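Local coordinates for XAC2610 protein (Xanthomonas axonopodis pv. citri, PDB 4QTQ) that probably acts as an immunity protein that inhibits a peptidoglycan hydrolase linked to the type IV secretion system used in bacterial killing, and binds a calcium ion, at residues Q18-A23 and S31-S36; R49-E54 and L65-L70; V182-L187 and E202-G207. One frame throughout, in Å; residues are numbered along the deposited sequence. Where two conformers were deposited one is given.

Contact 1: Q18-A23 and S31-S36; sequences QGEISA and SVHAQS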
ATOM      1  N   GLN A  18      12.926 -13.763 -20.186  1.00 59.92           N
ATOM      2  CA  GLN A  18      11.583 -14.389 -20.237  1.00 61.63           C
ATOM      3  C   GLN A  18      10.479 -13.579 -19.527  1.00 59.74           C
ATOM      4  O   GLN A  18       9.364 -14.081 -19.339  1.00 61.46           O
ATOM      5  CB  GLN A  18      11.615 -15.803 -19.633  1.00 65.68           C
ATOM      6  CG  GLN A  18      12.221 -16.864 -20.533  1.00 71.21           C
ATOM      7  CD  GLN A  18      13.733 -16.791 -20.580  1.00 74.10           C
ATOM      8  OE1 GLN A  18      14.382 -16.593 -19.550  1.00 74.79           O
ATOM      9  NE2 GLN A  18      14.305 -16.955 -21.772  1.00 78.04           N
ATOM     10  N   GLY A  19      10.771 -12.342 -19.137  1.00 56.21           N
ATOM     11  CA  GLY A  19       9.815 -11.541 -18.371  1.00 54.56           C
ATOM     12  C   GLY A  19       9.561 -12.131 -16.992  1.00 52.70           C
ATOM     13  O   GLY A  19       8.417 -12.218 -16.549  1.00 52.03           O
ATOM     14  N   GLU A  20      10.638 -12.514 -16.307  1.00 49.76           N
ATOM     15  CA  GLU A  20      10.540 -13.209 -15.033  1.00 49.66           C
ATOM     16  C   GLU A  20      11.491 -12.668 -13.979  1.00 46.62           C
ATOM     17  O   GLU A  20      12.631 -12.306 -14.280  1.00 45.91           O
ATOM     18  CB  GLU A  20      10.764 -14.713 -15.241  1.00 53.56           C
ATOM     19  CG  GLU A  20       9.469 -15.508 -15.221  1.00 60.58           C
ATOM     20  CD  GLU A  20       9.465 -16.714 -16.147  1.00 67.66           C
ATOM     21  OE1 GLU A  20      10.554 -17.263 -16.449  1.00 70.04           O
ATOM     22  OE2 GLU A  20       8.353 -17.114 -16.569  1.00 73.34           O
ATOM     23  N   ILE A  21      10.991 -12.605 -12.745  1.00 44.93           N
ATOM     24  CA  ILE A  21      11.788 -12.342 -11.548  1.00 43.17           C
ATOM     25  C   ILE A  21      11.489 -13.461 -10.567  1.00 44.55           C
ATOM     26  O   ILE A  21      10.381 -13.993 -10.549  1.00 42.53           O
ATOM     27  CB  ILE A  21      11.389 -11.011 -10.869  1.00 45.23           C
ATOM     28  CG1 ILE A  21      11.835  -9.820 -11.704  1.00 46.13           C
ATOM     29  CG2 ILE A  21      11.977 -10.907  -9.456  1.00 45.95           C
ATOM     30  CD1 ILE A  21      11.114  -8.538 -11.361  1.00 48.38           C
ATOM     31  N   SER A  22      12.470 -13.796  -9.730  1.00 45.54           N
ATOM     32  CA  SER A  22      12.284 -14.804  -8.685  1.00 47.37           C
ATOM     33  C   SER A  22      13.174 -14.476  -7.492  1.00 46.38           C
ATOM     34  O   SER A  22      14.393 -14.446  -7.627  1.00 46.30           O
ATOM     35  CB  SER A  22      12.616 -16.188  -9.238  1.00 50.10           C
ATOM     36  OG  SER A  22      12.346 -17.183  -8.283  1.00 53.44           O
ATOM     37  N   ALA A  23      12.565 -14.200  -6.339  1.00 46.80           N
ATOM     38  CA  ALA A  23      13.318 -13.761  -5.160  1.00 47.05           C
ATOM     39  C   ALA A  23      12.800 -14.411  -3.897  1.00 47.97           C
ATOM     40  O   ALA A  23      11.635 -14.793  -3.829  1.00 48.47           O
ATOM     41  CB  ALA A  23      13.243 -12.247  -5.026  1.00 46.50           C
ATOM     42  N   SER A  31       7.702 -14.537  -7.014  1.00 41.36           N
ATOM     43  CA  SER A  31       8.062 -14.498  -8.423  0.50 42.38           C
ATOM     44  C   SER A  31       7.108 -13.593  -9.180  1.00 41.28           C
ATOM     45  O   SER A  31       5.955 -13.439  -8.798  1.00 41.35           O
ATOM     46  CB  SER A  31       8.064 -15.904  -9.033  0.50 43.84           C
ATOM     47  OG  SER A  31       6.772 -16.488  -9.021  0.50 44.17           O
ATOM     48  N   VAL A  32       7.610 -12.992 -10.247  1.00 42.13           N
ATOM     49  CA  VAL A  32       6.821 -12.130 -11.113  1.00 41.81           C
ATOM     50  C   VAL A  32       6.965 -12.675 -12.531  1.00 43.95           C
ATOM     51  O   VAL A  32       8.071 -13.017 -12.952  1.00 44.88           O
ATOM     52  CB  VAL A  32       7.320 -10.662 -11.088  1.00 41.09           C
ATOM     53  CG1 VAL A  32       6.451  -9.782 -11.985  1.00 40.98           C
ATOM     54  CG2 VAL A  32       7.338 -10.113  -9.668  1.00 40.52           C
ATOM     55  N   HIS A  33       5.842 -12.781 -13.234  1.00 44.28           N
ATOM     56  CA  HIS A  33       5.818 -13.178 -14.626  0.50 46.71           C
ATOM     57  C   HIS A  33       5.045 -12.093 -15.392  1.00 47.31           C
ATOM     58  O   HIS A  33       3.833 -11.949 -15.209  1.00 47.46           O
ATOM     59  CB  HIS A  33       5.156 -14.557 -14.740  0.50 48.49           C
ATOM     60  CG  HIS A  33       5.466 -15.463 -13.584  0.50 48.39           C
ATOM     61  ND1 HIS A  33       6.540 -16.326 -13.582  0.50 49.23           N
ATOM     62  CD2 HIS A  33       4.865 -15.606 -12.379  0.50 47.95           C
ATOM     63  CE1 HIS A  33       6.575 -16.977 -12.434  0.50 49.84           C
ATOM     64  NE2 HIS A  33       5.570 -16.560 -11.685  0.50 49.08           N
ATOM     65  N   ALA A  34       5.748 -11.327 -16.219  1.00 47.41           N
ATOM     66  CA  ALA A  34       5.145 -10.217 -16.948  1.00 48.73           C
ATOM     67  C   ALA A  34       5.845 -10.024 -18.272  1.00 51.30           C
ATOM     68  O   ALA A  34       7.056  -9.811 -18.308  1.00 51.07           O
ATOM     69  CB  ALA A  34       5.228  -8.933 -16.134  1.00 47.48           C
ATOM     70  N   GLN A  35       5.065 -10.081 -19.345  1.00 55.57           N
ATOM     71  CA  GLN A  35       5.549  -9.874 -20.704  1.00 60.36           C
ATOM     72  C   GLN A  35       5.100  -8.497 -21.198  1.00 58.30           C
ATOM     73  O   GLN A  35       4.167  -7.905 -20.656  1.00 59.06           O
ATOM     74  CB  GLN A  35       4.965 -10.943 -21.642  1.00 66.12           C
ATOM     75  CG  GLN A  35       4.884 -12.359 -21.076  1.00 71.16           C
ATOM     76  CD  GLN A  35       6.238 -13.034 -20.987  1.00 75.87           C
ATOM     77  OE1 GLN A  35       6.882 -13.280 -22.006  1.00 80.50           O
ATOM     78  NE2 GLN A  35       6.672 -13.353 -19.766  1.00 77.25           N
ATOM     79  N   SER A  36       5.758  -8.003 -22.237  1.00 58.51           N
ATOM     80  CA  SER A  36       5.317  -6.798 -22.954  1.00 58.99           C
ATOM     81  C   SER A  36       5.196  -5.558 -22.061  1.00 55.56           C
ATOM     82  O   SER A  36       4.308  -4.728 -22.256  1.00 57.17           O
ATOM     83  CB  SER A  36       3.977  -7.057 -23.655  1.00 62.66           C
ATOM     84  OG  SER A  36       4.029  -8.234 -24.442  1.00 67.12           O
TER
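Gln18 meets Gln35 through its backbone. The carbonyl O of Gln18 accepts a hydrogen bond from Gln35 NE2 at 2.8 Å. The N-H points nearly straight at the oxygen, which lies close to the plane of the Gln35 amide. CG stands beside the backbone N of Gln35, and a bend at chi2 (-73°) brings NE2 to the oxygen. This side-chain bond lies next to the backbone bond from Ala34 N to Gly19 O.

Gly19 comes next. Its O takes the N-H of Ala34 at 2.8 Å. The residue has positive phi, and its CA lies against Ala34 O at 3.3 Å, a close approach that suits glycine.

Glu20 faces His33 in a non-hydrogen-bonded pair. In the conformer of His33 given, Glu20 CG approaches the imidazole obliquely, 3.5 Å from His33 ND1. The carboxylate plane is turned 80° from the ring. On the same face, His33 NE2 gives Ser31 OG a weak hydrogen bond, whose part in holding the ring is doubtful because both residues have a second conformer.

Ile21 and Val32 form the hydrogen-bonded pair. Ile21 N binds Val32 O at 3.0 Å, and Val32 N returns to Ile21 O. Their CB atoms pack 4.1 Å apart on the buried face. Ser22 then pairs with Ser31, and their CA atoms are 4.2 Å apart.

The strands belong to the antiparallel hairpin of 20-25 and 28-33. Strand 20-25 is outermost in its four-stranded sheet, while 28-33 also pairs with 52-56. Below the buried face, Ile21 rests on Val72 of strand 70-73 and Phe78 of strand 78-80, and Val32 rests on Leu70.

Contact 2: R49-E54 and L65-L70; sequences RSPVVE and LEPEAL
Pro51 is one of two bumps on the first segment; Val53 is the other. The Pro51 ring pushes into the hollow formed where the 65-70 loop turns from Pro67 to Leu70. CB of Pro51 lies 4.0 Å from CB of Leu70, and the two side chains slide past each other in opposite directions. CG of Pro51 rests on the carbonyl O of Pro67 at 3.6 Å. The Pro67 ring is a bump from the other side, and its CD packs 3.6 Å from Pro51 O. Each proline ring thus rests on the other residue's carbonyl O, and the CG atoms of Pro51 and Pro67 are 4.3 Å apart.

A water donates a hydrogen bond to Pro67 O. It also lies beside Pro51 O, but at a distance so short that this second bond is doubtful.

Val53 sits between Leu65 and Leu70. Its CB faces CB of Leu65. With CG1 anti to the backbone N (chi1 172°), CG2 is the branch that meets CD2 of Leu70, 3.9 Å away, and the side chains cross at about a right angle. CB of Leu65 lies 3.4 Å from Val53 O. The backbones of this pair form both hydrogen bonds: Leu65 N to Val53 O at 2.7 Å and Val53 N to Leu65 O at 3.0 Å. Val52 CA makes a CA-H...O contact with Leu65 O.

This is the edge pairing of strands 52-56 and 63-65, carried on by a loop that leads to strand 70-73. Strand 28-33 lies along the other edge of 52-56. The buried face packs against strands 106-112 and 121-128 of the mixed six-stranded sheet: Leu65 touches Val107 and Tyr125, Leu70 touches Val109, and Pro67 touches Tyr125.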
ATOM      1  N   ARG A  49      -0.066  -6.192 -19.094  1.00 50.34           N
ATOM      2  CA  ARG A  49      -0.603  -7.315 -19.844  1.00 51.48           C
ATOM      3  C   ARG A  49      -0.537  -8.563 -18.963  1.00 50.16           C
ATOM      4  O   ARG A  49       0.420  -9.350 -19.012  1.00 53.57           O
ATOM      5  CB  ARG A  49       0.148  -7.487 -21.158  1.00 54.25           C
ATOM      6  CG  ARG A  49      -0.155  -6.372 -22.154  0.60 55.50           C
ATOM      7  CD  ARG A  49      -1.194  -6.793 -23.185  0.60 57.13           C
ATOM      8  NE  ARG A  49      -0.585  -7.651 -24.197  0.60 60.44           N
ATOM      9  CZ  ARG A  49       0.186  -7.222 -25.199  0.60 62.60           C
ATOM     10  NH1 ARG A  49       0.455  -5.928 -25.354  0.60 62.42           N
ATOM     11  NH2 ARG A  49       0.700  -8.095 -26.053  0.60 65.13           N
ATOM     12  N   SER A  50      -1.570  -8.698 -18.139  1.00 47.39           N
ATOM     13  CA  SER A  50      -1.784  -9.849 -17.264  1.00 46.02           C
ATOM     14  C   SER A  50      -0.563 -10.203 -16.445  1.00 43.44           C
ATOM     15  O   SER A  50      -0.148 -11.360 -16.430  1.00 44.57           O
ATOM     16  CB  SER A  50      -2.226 -11.061 -18.081  1.00 49.13           C
ATOM     17  OG  SER A  50      -3.223 -10.687 -19.004  1.00 52.66           O
ATOM     18  N   PRO A  51       0.009  -9.214 -15.738  1.00 41.29           N
ATOM     19  CA  PRO A  51       1.144  -9.539 -14.886  1.00 40.20           C
ATOM     20  C   PRO A  51       0.691 -10.457 -13.756  1.00 39.41           C
ATOM     21  O   PRO A  51      -0.435 -10.323 -13.289  1.00 36.92           O
ATOM     22  CB  PRO A  51       1.572  -8.176 -14.341  1.00 38.82           C
ATOM     23  CG  PRO A  51       0.308  -7.403 -14.296  1.00 38.96           C
ATOM     24  CD  PRO A  51      -0.457  -7.828 -15.518  1.00 39.57           C
ATOM     25  N   VAL A  52       1.562 -11.378 -13.344  1.00 40.84           N
ATOM     26  CA  VAL A  52       1.267 -12.320 -12.257  1.00 40.62           C
ATOM     27  C   VAL A  52       2.324 -12.171 -11.177  1.00 40.11           C
ATOM     28  O   VAL A  52       3.511 -12.212 -11.470  1.00 41.01           O
ATOM     29  CB  VAL A  52       1.273 -13.783 -12.748  1.00 42.45           C
ATOM     30  CG1 VAL A  52       1.096 -14.751 -11.580  1.00 41.90           C
ATOM     31  CG2 VAL A  52       0.185 -13.995 -13.796  1.00 44.17           C
ATOM     32  N   VAL A  53       1.883 -11.985  -9.937  1.00 38.50           N
ATOM     33  CA  VAL A  53       2.771 -11.993  -8.786  1.00 39.27           C
ATOM     34  C   VAL A  53       2.404 -13.223  -7.961  1.00 39.73           C
ATOM     35  O   VAL A  53       1.282 -13.323  -7.448  1.00 37.06           O
ATOM     36  CB  VAL A  53       2.613 -10.718  -7.947  1.00 39.66           C
ATOM     37  CG1 VAL A  53       3.389 -10.826  -6.638  1.00 40.30           C
ATOM     38  CG2 VAL A  53       3.060  -9.502  -8.759  1.00 41.68           C
ATOM     39  N   GLU A  54       3.336 -14.168  -7.871  1.00 39.78           N
ATOM     40  CA  GLU A  54       3.107 -15.409  -7.138  1.00 40.58           C
ATOM     41  C   GLU A  54       3.897 -15.407  -5.833  1.00 39.43           C
ATOM     42  O   GLU A  54       5.110 -15.200  -5.844  1.00 38.43           O
ATOM     43  CB  GLU A  54       3.504 -16.622  -7.969  1.00 43.01           C
ATOM     44  CG  GLU A  54       2.980 -17.923  -7.389  1.00 45.18           C
ATOM     45  CD  GLU A  54       3.491 -19.134  -8.125  1.00 49.72           C
ATOM     46  OE1 GLU A  54       4.676 -19.504  -7.928  1.00 52.55           O
ATOM     47  OE2 GLU A  54       2.688 -19.728  -8.877  1.00 54.35           O
ATOM     48  N   LEU A  65      -1.358 -13.809  -7.620  1.00 36.04           N
ATOM     49  CA  LEU A  65      -2.125 -12.582  -7.676  1.00 36.20           C
ATOM     50  C   LEU A  65      -2.098 -12.093  -9.103  1.00 37.70           C
ATOM     51  O   LEU A  65      -1.063 -12.218  -9.775  1.00 37.34           O
ATOM     52  CB  LEU A  65      -1.518 -11.528  -6.767  1.00 35.42           C
ATOM     53  CG  LEU A  65      -1.357 -11.900  -5.303  1.00 35.22           C
ATOM     54  CD1 LEU A  65      -0.618 -10.786  -4.595  1.00 35.81           C
ATOM     55  CD2 LEU A  65      -2.708 -12.146  -4.661  1.00 36.94           C
ATOM     56  N   GLU A  66      -3.226 -11.551  -9.559  1.00 39.81           N
ATOM     57  CA  GLU A  66      -3.335 -10.973 -10.889  1.00 44.04           C
ATOM     58  C   GLU A  66      -3.762  -9.497 -10.818  1.00 41.99           C
ATOM     59  O   GLU A  66      -4.933  -9.178 -11.042  1.00 43.51           O
ATOM     60  CB  GLU A  66      -4.316 -11.770 -11.744  1.00 48.14           C
ATOM     61  CG  GLU A  66      -3.847 -13.182 -12.085  1.00 52.62           C
ATOM     62  CD  GLU A  66      -4.428 -14.265 -11.187  1.00 57.37           C
ATOM     63  OE1 GLU A  66      -5.124 -13.947 -10.190  1.00 59.17           O
ATOM     64  OE2 GLU A  66      -4.190 -15.456 -11.496  1.00 63.69           O
ATOM     65  N   PRO A  67      -2.809  -8.595 -10.506  1.00 39.41           N
ATOM     66  CA  PRO A  67      -3.143  -7.168 -10.444  1.00 38.67           C
ATOM     67  C   PRO A  67      -3.454  -6.557 -11.822  1.00 39.69           C
ATOM     68  O   PRO A  67      -2.953  -7.023 -12.860  1.00 40.67           O
ATOM     69  CB  PRO A  67      -1.893  -6.533  -9.821  1.00 37.56           C
ATOM     70  CG  PRO A  67      -0.783  -7.466 -10.164  1.00 37.52           C
ATOM     71  CD  PRO A  67      -1.386  -8.846 -10.189  1.00 38.24           C
ATOM     72  N   GLU A  68      -4.279  -5.516 -11.824  1.00 40.47           N
ATOM     73  CA  GLU A  68      -4.695  -4.866 -13.079  1.00 41.10           C
ATOM     74  C   GLU A  68      -3.477  -4.312 -13.826  1.00 40.15           C
ATOM     75  O   GLU A  68      -3.445  -4.275 -15.051  1.00 40.65           O
ATOM     76  CB  GLU A  68      -5.733  -3.764 -12.793  1.00 42.99           C
ATOM     77  CG  GLU A  68      -6.664  -3.477 -13.966  0.60 46.97           C
ATOM     78  CD  GLU A  68      -7.987  -2.837 -13.563  0.60 48.82           C
ATOM     79  OE1 GLU A  68      -8.408  -1.883 -14.251  0.60 52.12           O
ATOM     80  OE2 GLU A  68      -8.617  -3.290 -12.576  0.60 49.10           O
ATOM     81  N   ALA A  69      -2.480  -3.866 -13.069  1.00 37.42           N
ATOM     82  CA  ALA A  69      -1.181  -3.510 -13.621  1.00 36.38           C
ATOM     83  C   ALA A  69      -0.123  -3.664 -12.536  1.00 34.82           C
ATOM     84  O   ALA A  69      -0.453  -3.852 -11.369  1.00 33.26           O
ATOM     85  CB  ALA A  69      -1.199  -2.087 -14.180  1.00 36.32           C
ATOM     86  N   LEU A  70       1.150  -3.620 -12.936  1.00 34.83           N
ATOM     87  CA  LEU A  70       2.279  -3.738 -12.008  1.00 33.92           C
ATOM     88  C   LEU A  70       3.423  -2.819 -12.455  1.00 35.08           C
ATOM     89  O   LEU A  70       3.892  -2.895 -13.610  1.00 35.13           O
ATOM     90  CB  LEU A  70       2.779  -5.190 -11.938  1.00 33.65           C
ATOM     91  CG  LEU A  70       3.975  -5.465 -10.997  1.00 33.62           C
ATOM     92  CD1 LEU A  70       3.612  -5.248  -9.540  1.00 33.87           C
ATOM     93  CD2 LEU A  70       4.522  -6.872 -11.184  1.00 33.38           C
TER
HETATM   94  O   HOH W   1      -2.762  -9.575 -13.953  1.00 34.61           O

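Contact 3: V182-L187 and E202-G207; sequences VLIERL and ERLQDG
Glu185 and Arg203 form a salt bridge on one face of the strand pair. Glu185 runs extended, with CG anti to the backbone N (chi1 -172°), which brings it alongside Arg203. The two side chains point the same way. Glu185 OE2 sits at the guanidinium edge, 3.4 Å from both NE and NH2 of Arg203. Both hydrogen bonds are weak, and the carboxylate is turned 56° from the guanidinium.

On the other face, Arg186 and Glu202 are linked through water. Arg186 NE gives a hydrogen bond to a water at 3.0 Å, and that water donates to Glu202 OE2. The stronger charge partners lie outside: Asp172 for Arg186 and Lys200 for Glu202.

Apolar packing is limited to Leu204. Its CD2 touches Val182 CG1 and Ile184 CG2, each at 4.0 Å and each crossing at about a right angle.

Backbone bonds join Arg186 N to Glu202 O and Glu202 N to Arg186 O, both at 2.9 Å. Leu204 N donates to Ile184 O.

The strands form an antiparallel hairpin, 181-190 with 198-205. Ile184 and Glu185 both face Thr173 of strand 168-176, which makes a classic beta bulge in the strand they share.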
ATOM      1  N   VAL A 182     -12.249   1.492   8.275  1.00 38.33           N
ATOM      2  CA  VAL A 182     -13.265   2.545   8.408  1.00 40.15           C
ATOM      3  C   VAL A 182     -12.645   3.851   8.894  1.00 37.72           C
ATOM      4  O   VAL A 182     -11.936   3.870   9.899  1.00 36.65           O
ATOM      5  CB  VAL A 182     -14.388   2.125   9.382  1.00 41.69           C
ATOM      6  CG1 VAL A 182     -15.260   3.320   9.761  1.00 44.53           C
ATOM      7  CG2 VAL A 182     -15.224   1.025   8.753  1.00 42.54           C
ATOM      8  N   LEU A 183     -12.937   4.945   8.194  1.00 37.90           N
ATOM      9  CA  LEU A 183     -12.428   6.253   8.586  1.00 36.11           C
ATOM     10  C   LEU A 183     -13.047   6.663   9.911  1.00 37.86           C
ATOM     11  O   LEU A 183     -14.272   6.669  10.046  1.00 39.07           O
ATOM     12  CB  LEU A 183     -12.746   7.311   7.523  1.00 37.23           C
ATOM     13  CG  LEU A 183     -12.194   8.724   7.807  1.00 37.55           C
ATOM     14  CD1 LEU A 183     -10.686   8.742   7.618  1.00 35.41           C
ATOM     15  CD2 LEU A 183     -12.855   9.750   6.909  1.00 41.02           C
ATOM     16  N   ILE A 184     -12.206   7.023  10.878  1.00 39.53           N
ATOM     17  CA  ILE A 184     -12.693   7.476  12.186  1.00 40.94           C
ATOM     18  C   ILE A 184     -12.327   8.926  12.510  1.00 42.86           C
ATOM     19  O   ILE A 184     -12.853   9.491  13.458  1.00 43.94           O
ATOM     20  CB  ILE A 184     -12.200   6.576  13.334  1.00 42.25           C
ATOM     21  CG1 ILE A 184     -10.668   6.547  13.400  1.00 42.95           C
ATOM     22  CG2 ILE A 184     -12.766   5.166  13.190  1.00 41.99           C
ATOM     23  CD1 ILE A 184     -10.159   6.104  14.753  1.00 45.15           C
ATOM     24  N   GLU A 185     -11.430   9.520  11.730  1.00 43.87           N
ATOM     25  CA  GLU A 185     -10.966  10.870  11.990  1.00 46.00           C
ATOM     26  C   GLU A 185     -10.336  11.461  10.744  1.00 45.55           C
ATOM     27  O   GLU A 185      -9.497  10.829  10.096  1.00 43.25           O
ATOM     28  CB  GLU A 185      -9.937  10.881  13.121  1.00 48.83           C
ATOM     29  CG  GLU A 185      -9.558  12.276  13.584  1.00 51.19           C
ATOM     30  CD  GLU A 185      -8.365  12.264  14.504  1.00 54.78           C
ATOM     31  OE1 GLU A 185      -7.232  12.367  14.001  1.00 57.78           O
ATOM     32  OE2 GLU A 185      -8.562  12.152  15.727  1.00 59.36           O
ATOM     33  N   ARG A 186     -10.753  12.679  10.419  1.00 46.35           N
ATOM     34  CA  ARG A 186     -10.143  13.448   9.347  1.00 45.99           C
ATOM     35  C   ARG A 186      -9.785  14.832   9.898  1.00 46.81           C
ATOM     36  O   ARG A 186     -10.674  15.574  10.342  1.00 45.42           O
ATOM     37  CB  ARG A 186     -11.094  13.576   8.155  1.00 48.32           C
ATOM     38  CG  ARG A 186     -10.466  14.312   6.980  1.00 50.79           C
ATOM     39  CD  ARG A 186     -11.435  14.713   5.887  1.00 55.40           C
ATOM     40  NE  ARG A 186     -12.256  13.627   5.361  1.00 61.75           N
ATOM     41  CZ  ARG A 186     -11.834  12.653   4.555  1.00 64.97           C
ATOM     42  NH1 ARG A 186     -10.560  12.558   4.192  1.00 65.48           N
ATOM     43  NH2 ARG A 186     -12.697  11.740   4.133  1.00 68.59           N
ATOM     44  N   LEU A 187      -8.488  15.151   9.875  1.00 46.07           N
ATOM     45  CA  LEU A 187      -7.970  16.440  10.315  1.00 48.87           C
ATOM     46  C   LEU A 187      -7.565  17.243   9.081  1.00 46.34           C
ATOM     47  O   LEU A 187      -6.674  16.833   8.352  1.00 44.02           O
ATOM     48  CB  LEU A 187      -6.739  16.276  11.224  1.00 51.87           C
ATOM     49  CG  LEU A 187      -6.817  15.426  12.496  1.00 55.34           C
ATOM     50  CD1 LEU A 187      -5.565  15.642  13.346  1.00 59.77           C
ATOM     51  CD2 LEU A 187      -8.065  15.724  13.319  0.60 57.13           C
ATOM     52  N   GLU A 202     -12.992  16.264  11.961  1.00 50.20           N
ATOM     53  CA  GLU A 202     -14.181  15.438  11.819  1.00 50.07           C
ATOM     54  C   GLU A 202     -13.903  14.066  12.409  1.00 50.10           C
ATOM     55  O   GLU A 202     -12.796  13.544  12.286  1.00 50.15           O
ATOM     56  CB  GLU A 202     -14.580  15.294  10.363  1.00 51.44           C
ATOM     57  CG  GLU A 202     -14.745  16.603   9.621  1.00 53.07           C
ATOM     58  CD  GLU A 202     -14.827  16.379   8.135  1.00 55.13           C
ATOM     59  OE1 GLU A 202     -13.896  16.784   7.431  1.00 58.56           O
ATOM     60  OE2 GLU A 202     -15.798  15.761   7.669  1.00 58.97           O
ATOM     61  N   ARG A 203     -14.912  13.496  13.058  1.00 49.70           N
ATOM     62  CA  ARG A 203     -14.799  12.194  13.715  1.00 49.75           C
ATOM     63  C   ARG A 203     -16.038  11.373  13.464  1.00 48.25           C
ATOM     64  O   ARG A 203     -17.108  11.925  13.185  1.00 46.99           O
ATOM     65  CB  ARG A 203     -14.626  12.356  15.218  1.00 52.01           C
ATOM     66  CG  ARG A 203     -13.384  13.122  15.584  1.00 55.29           C
ATOM     67  CD  ARG A 203     -12.861  12.765  16.963  1.00 60.31           C
ATOM     68  NE  ARG A 203     -11.470  13.216  17.080  1.00 63.25           N
ATOM     69  CZ  ARG A 203     -11.045  14.244  17.811  1.00 67.40           C
ATOM     70  NH1 ARG A 203     -11.884  14.954  18.562  1.00 71.39           N
ATOM     71  NH2 ARG A 203      -9.752  14.557  17.808  1.00 70.01           N
ATOM     72  N   LEU A 204     -15.886  10.053  13.592  1.00 46.93           N
ATOM     73  CA  LEU A 204     -16.971   9.126  13.356  1.00 45.23           C
ATOM     74  C   LEU A 204     -17.817   9.097  14.611  1.00 46.58           C
ATOM     75  O   LEU A 204     -17.341   8.730  15.688  1.00 46.96           O
ATOM     76  CB  LEU A 204     -16.434   7.728  13.031  1.00 45.61           C
ATOM     77  CG  LEU A 204     -17.452   6.611  12.838  1.00 45.04           C
ATOM     78  CD1 LEU A 204     -18.226   6.824  11.555  1.00 45.09           C
ATOM     79  CD2 LEU A 204     -16.795   5.237  12.857  1.00 47.04           C
ATOM     80  N   GLN A 205     -19.083   9.462  14.457  1.00 47.30           N
ATOM     81  CA  GLN A 205     -20.005   9.545  15.575  1.00 50.30           C
ATOM     82  C   GLN A 205     -21.383   9.132  15.085  1.00 51.03           C
ATOM     83  O   GLN A 205     -21.866   9.656  14.082  1.00 50.00           O
ATOM     84  CB  GLN A 205     -20.016  10.982  16.096  1.00 53.98           C
ATOM     85  CG  GLN A 205     -20.777  11.188  17.388  1.00 58.89           C
ATOM     86  CD  GLN A 205     -20.886  12.658  17.752  1.00 63.61           C
ATOM     87  OE1 GLN A 205     -19.995  13.469  17.448  1.00 65.10           O
ATOM     88  NE2 GLN A 205     -21.980  13.013  18.409  1.00 68.35           N
ATOM     89  N   ASP A 206     -21.995   8.166  15.774  1.00 53.29           N
ATOM     90  CA  ASP A 206     -23.304   7.644  15.394  1.00 55.46           C
ATOM     91  C   ASP A 206     -23.309   7.144  13.951  1.00 54.84           C
ATOM     92  O   ASP A 206     -24.288   7.334  13.223  1.00 56.81           O
ATOM     93  CB  ASP A 206     -24.390   8.712  15.595  1.00 60.57           C
ATOM     94  CG  ASP A 206     -24.506   9.152  17.042  0.70 64.76           C
ATOM     95  OD1 ASP A 206     -24.803   8.292  17.887  1.00 67.94           O
ATOM     96  OD2 ASP A 206     -24.295  10.345  17.343  1.00 70.43           O
ATOM     97  N   GLY A 207     -22.201   6.525  13.543  1.00 51.85           N
ATOM     98  CA  GLY A 207     -22.072   5.949  12.209  1.00 51.76           C
ATOM     99  C   GLY A 207     -21.795   6.913  11.066  1.00 52.21           C
ATOM    100  O   GLY A 207     -21.764   6.491   9.921  1.00 55.27           O
TER
HETATM  101  O   HOH W   2     -11.678  17.747   8.510  1.00 40.29           O
HETATM  102  O   HOH W   3     -15.262  13.411   5.617  1.00 51.92           O

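Contacts 1, 2 and 3 follow in series along the chain. Contacts 1 and 2 are neighbours, with centres about 10 Å apart. Both belong to the four-stranded antiparallel sheet, ordered 20-25, 28-33, 52-56, 63-65. Strands 28-33 and 52-56 pair directly, so contact 1 joins one edge strand to the sheet and contact 2 the other. Probable hydrogen bonds tie the two together, between Ser31 O and Glu54 N and between His33 N and Val52 O. Contact 3 lies on the opposite side of the chain's centre, in the C-terminal six-stranded antiparallel sheet. Its centre is about 42 Å from that of contact 1 and about 34 Å from that of contact 2. The contacts thus sample two of the three sheets.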